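Local structure of beta-lactamase II (Erythrobacter litoralis, 6V72) at residues V89-A97 / I113-N122. The protein probably hydrolyses the amide bond of beta-lactam antibiotics to give substituted beta-amino acids, as a zinc-dependent class B metallo-beta-lactamase. Residues are numbered along the deposited sequence; the frame is centred on the assembly and turned at random.
Sequences VRAAVVTHA and IATWAHPLSN
Ala91, Ala92 and Val93 lie level with Ala114, Thr115 and Trp116 in parallel register, joining strands 89-93 and 114-117 within the larger sheet of the metallo-beta-lactamase alpha-beta/beta-alpha fold; helix 105-110 lies in the connection between them. Ala92 N donates to Ala114 O at 2.9 Å. Val94 N meets Trp116 O almost head-on, the C=O...N angle being 171°. Trp116 N reaches Ala92 O at 2.8 Å, but the bond is bent and weak. That same carbonyl oxygen lies at the edge of the indole, in its plane, 3.5 Å from Trp116 CD1, while helix 147-153 packs against Trp116, Ala91 and Val93. At the start of the strands the buried Ile113 packs with both branches. With chi1 at -66°, its CG2 points anti to the backbone N and lies against the Ala91-Ala92 backbone and Ala92 CB, and its other branch carries CD1 to within 3.8 Å of Val89 CG1. Beyond Val94 CG2, which touches Ala117 CB, the chains separate and a water takes over, donating to Val94 O and accepting from His118 N. On this looser side His96, a zinc ligand in another structure of the protein, turns away from 113-122, and its ND1 bonds Thr95 OG1, itself hydrogen-bonded to Asp66. A type I turn from His118 to Ser121 follows, in which His118 O accepts from both Ser121 N and Ser121 OG. At the exposed end, Ala97 CB rests 3.5 Å from Asn122 CG.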
# COMPACT_ATOMS: atom_id res chain seq x y z
N VAL A 89 -2.11 -26.15 23.08
CA VAL A 89 -1.26 -25.93 21.91
C VAL A 89 0.06 -26.65 22.13
O VAL A 89 0.74 -26.45 23.14
CB VAL A 89 -1.03 -24.43 21.67
CG1 VAL A 89 -0.14 -24.23 20.44
CG2 VAL A 89 -2.36 -23.69 21.48
N ARG A 90 0.43 -27.52 21.21
CA ARG A 90 1.74 -28.13 21.35
C ARG A 90 2.73 -27.68 20.29
O ARG A 90 3.94 -27.85 20.51
CB ARG A 90 1.64 -29.65 21.34
CG ARG A 90 1.27 -30.22 20.06
CD ARG A 90 1.67 -31.69 19.99
NE ARG A 90 0.99 -32.22 18.83
CZ ARG A 90 1.43 -32.11 17.58
NH1 ARG A 90 2.60 -31.51 17.32
NH2 ARG A 90 0.69 -32.60 16.61
N ALA A 91 2.27 -27.10 19.19
CA ALA A 91 3.18 -26.60 18.17
C ALA A 91 2.52 -25.42 17.50
O ALA A 91 1.30 -25.29 17.49
CB ALA A 91 3.52 -27.67 17.12
N ALA A 92 3.35 -24.55 16.93
CA ALA A 92 2.88 -23.36 16.25
C ALA A 92 3.74 -23.12 15.02
O ALA A 92 4.93 -23.42 15.02
CB ALA A 92 2.93 -22.11 17.13
N VAL A 93 3.14 -22.54 14.00
CA VAL A 93 3.86 -22.15 12.79
C VAL A 93 3.46 -20.72 12.48
O VAL A 93 2.29 -20.35 12.63
CB VAL A 93 3.60 -23.11 11.60
CG1 VAL A 93 2.10 -23.21 11.24
CG2 VAL A 93 4.41 -22.65 10.37
N VAL A 94 4.43 -19.89 12.11
CA VAL A 94 4.15 -18.53 11.69
C VAL A 94 4.38 -18.42 10.19
O VAL A 94 5.29 -19.04 9.63
CB VAL A 94 4.97 -17.48 12.45
CG1 VAL A 94 4.62 -17.54 13.93
CG2 VAL A 94 6.46 -17.70 12.23
N THR A 95 3.52 -17.66 9.53
CA THR A 95 3.58 -17.61 8.07
C THR A 95 4.42 -16.46 7.55
O THR A 95 4.71 -16.42 6.36
CB THR A 95 2.17 -17.52 7.46
OG1 THR A 95 1.50 -16.34 7.93
CG2 THR A 95 1.35 -18.75 7.84
N HIS A 96 4.84 -15.54 8.42
CA HIS A 96 5.68 -14.43 8.00
C HIS A 96 6.33 -13.87 9.25
O HIS A 96 5.83 -14.07 10.36
CB HIS A 96 4.85 -13.34 7.32
CG HIS A 96 3.68 -12.89 8.15
ND1 HIS A 96 2.45 -13.51 8.11
CD2 HIS A 96 3.57 -11.90 9.06
CE1 HIS A 96 1.63 -12.91 8.96
NE2 HIS A 96 2.29 -11.93 9.55
N ALA A 97 7.44 -13.16 9.07
CA ALA A 97 8.12 -12.59 10.24
C ALA A 97 7.35 -11.40 10.78
O ALA A 97 6.91 -10.54 10.02
CB ALA A 97 9.54 -12.18 9.90
N ILE A 113 5.85 -23.70 23.84
CA ILE A 113 5.31 -24.18 22.58
C ILE A 113 6.41 -24.21 21.53
O ILE A 113 7.13 -23.23 21.35
CB ILE A 113 4.14 -23.29 22.13
CG1 ILE A 113 2.98 -23.43 23.12
CG2 ILE A 113 3.70 -23.66 20.71
CD1 ILE A 113 1.92 -22.34 22.98
N ALA A 114 6.52 -25.34 20.83
CA ALA A 114 7.49 -25.50 19.74
C ALA A 114 7.04 -24.68 18.54
O ALA A 114 5.99 -24.94 17.96
CB ALA A 114 7.60 -26.97 19.34
N THR A 115 7.87 -23.73 18.14
CA THR A 115 7.53 -22.76 17.12
C THR A 115 8.33 -23.02 15.85
O THR A 115 9.51 -23.36 15.93
CB THR A 115 7.81 -21.36 17.63
OG1 THR A 115 9.14 -21.34 18.19
CG2 THR A 115 6.81 -21.00 18.72
N TRP A 116 7.68 -22.86 14.70
CA TRP A 116 8.22 -23.22 13.40
C TRP A 116 8.11 -22.04 12.45
O TRP A 116 7.10 -21.33 12.45
CB TRP A 116 7.45 -24.42 12.80
CG TRP A 116 7.73 -25.68 13.53
CD1 TRP A 116 7.09 -26.14 14.65
CD2 TRP A 116 8.75 -26.62 13.23
NE1 TRP A 116 7.65 -27.33 15.05
CE2 TRP A 116 8.68 -27.65 14.20
CE3 TRP A 116 9.73 -26.70 12.23
CZ2 TRP A 116 9.54 -28.74 14.19
CZ3 TRP A 116 10.58 -27.78 12.23
CH2 TRP A 116 10.49 -28.79 13.20
N ALA A 117 9.14 -21.84 11.61
CA ALA A 117 9.11 -20.79 10.61
C ALA A 117 9.98 -21.19 9.43
O ALA A 117 10.84 -22.07 9.55
CB ALA A 117 9.60 -19.44 11.15
N HIS A 118 9.75 -20.52 8.29
CA HIS A 118 10.68 -20.60 7.18
C HIS A 118 12.10 -20.31 7.67
O HIS A 118 12.29 -19.39 8.47
CB HIS A 118 10.26 -19.60 6.09
CG HIS A 118 11.02 -19.76 4.81
ND1 HIS A 118 12.35 -19.42 4.67
CD2 HIS A 118 10.62 -20.25 3.60
CE1 HIS A 118 12.74 -19.70 3.44
NE2 HIS A 118 11.71 -20.20 2.77
N PRO A 119 13.12 -21.04 7.20
CA PRO A 119 14.48 -20.86 7.76
C PRO A 119 15.05 -19.47 7.57
O PRO A 119 15.93 -19.07 8.34
CB PRO A 119 15.33 -21.90 7.01
CG PRO A 119 14.49 -22.39 5.90
CD PRO A 119 13.06 -22.18 6.27
N LEU A 120 14.62 -18.74 6.54
CA LEU A 120 15.25 -17.45 6.29
C LEU A 120 14.41 -16.30 6.80
O LEU A 120 14.82 -15.14 6.70
CB LEU A 120 15.57 -17.29 4.79
CG LEU A 120 16.53 -18.33 4.20
CD1 LEU A 120 16.87 -18.03 2.73
CD2 LEU A 120 17.81 -18.47 5.07
N SER A 121 13.25 -16.59 7.40
CA SER A 121 12.44 -15.51 7.95
C SER A 121 13.17 -14.88 9.12
O SER A 121 13.79 -15.58 9.93
CB SER A 121 11.08 -16.04 8.38
OG SER A 121 11.22 -17.01 9.39
N ASN A 122 13.11 -13.55 9.20
CA ASN A 122 13.76 -12.76 10.25
C ASN A 122 15.28 -12.97 10.30
O ASN A 122 15.89 -12.89 11.37
CB ASN A 122 13.13 -13.04 11.62
CG ASN A 122 12.28 -11.88 12.11
OD1 ASN A 122 12.48 -10.74 11.70
ND2 ASN A 122 11.32 -12.18 12.98
O HOH W 1 7.65 -18.55 8.27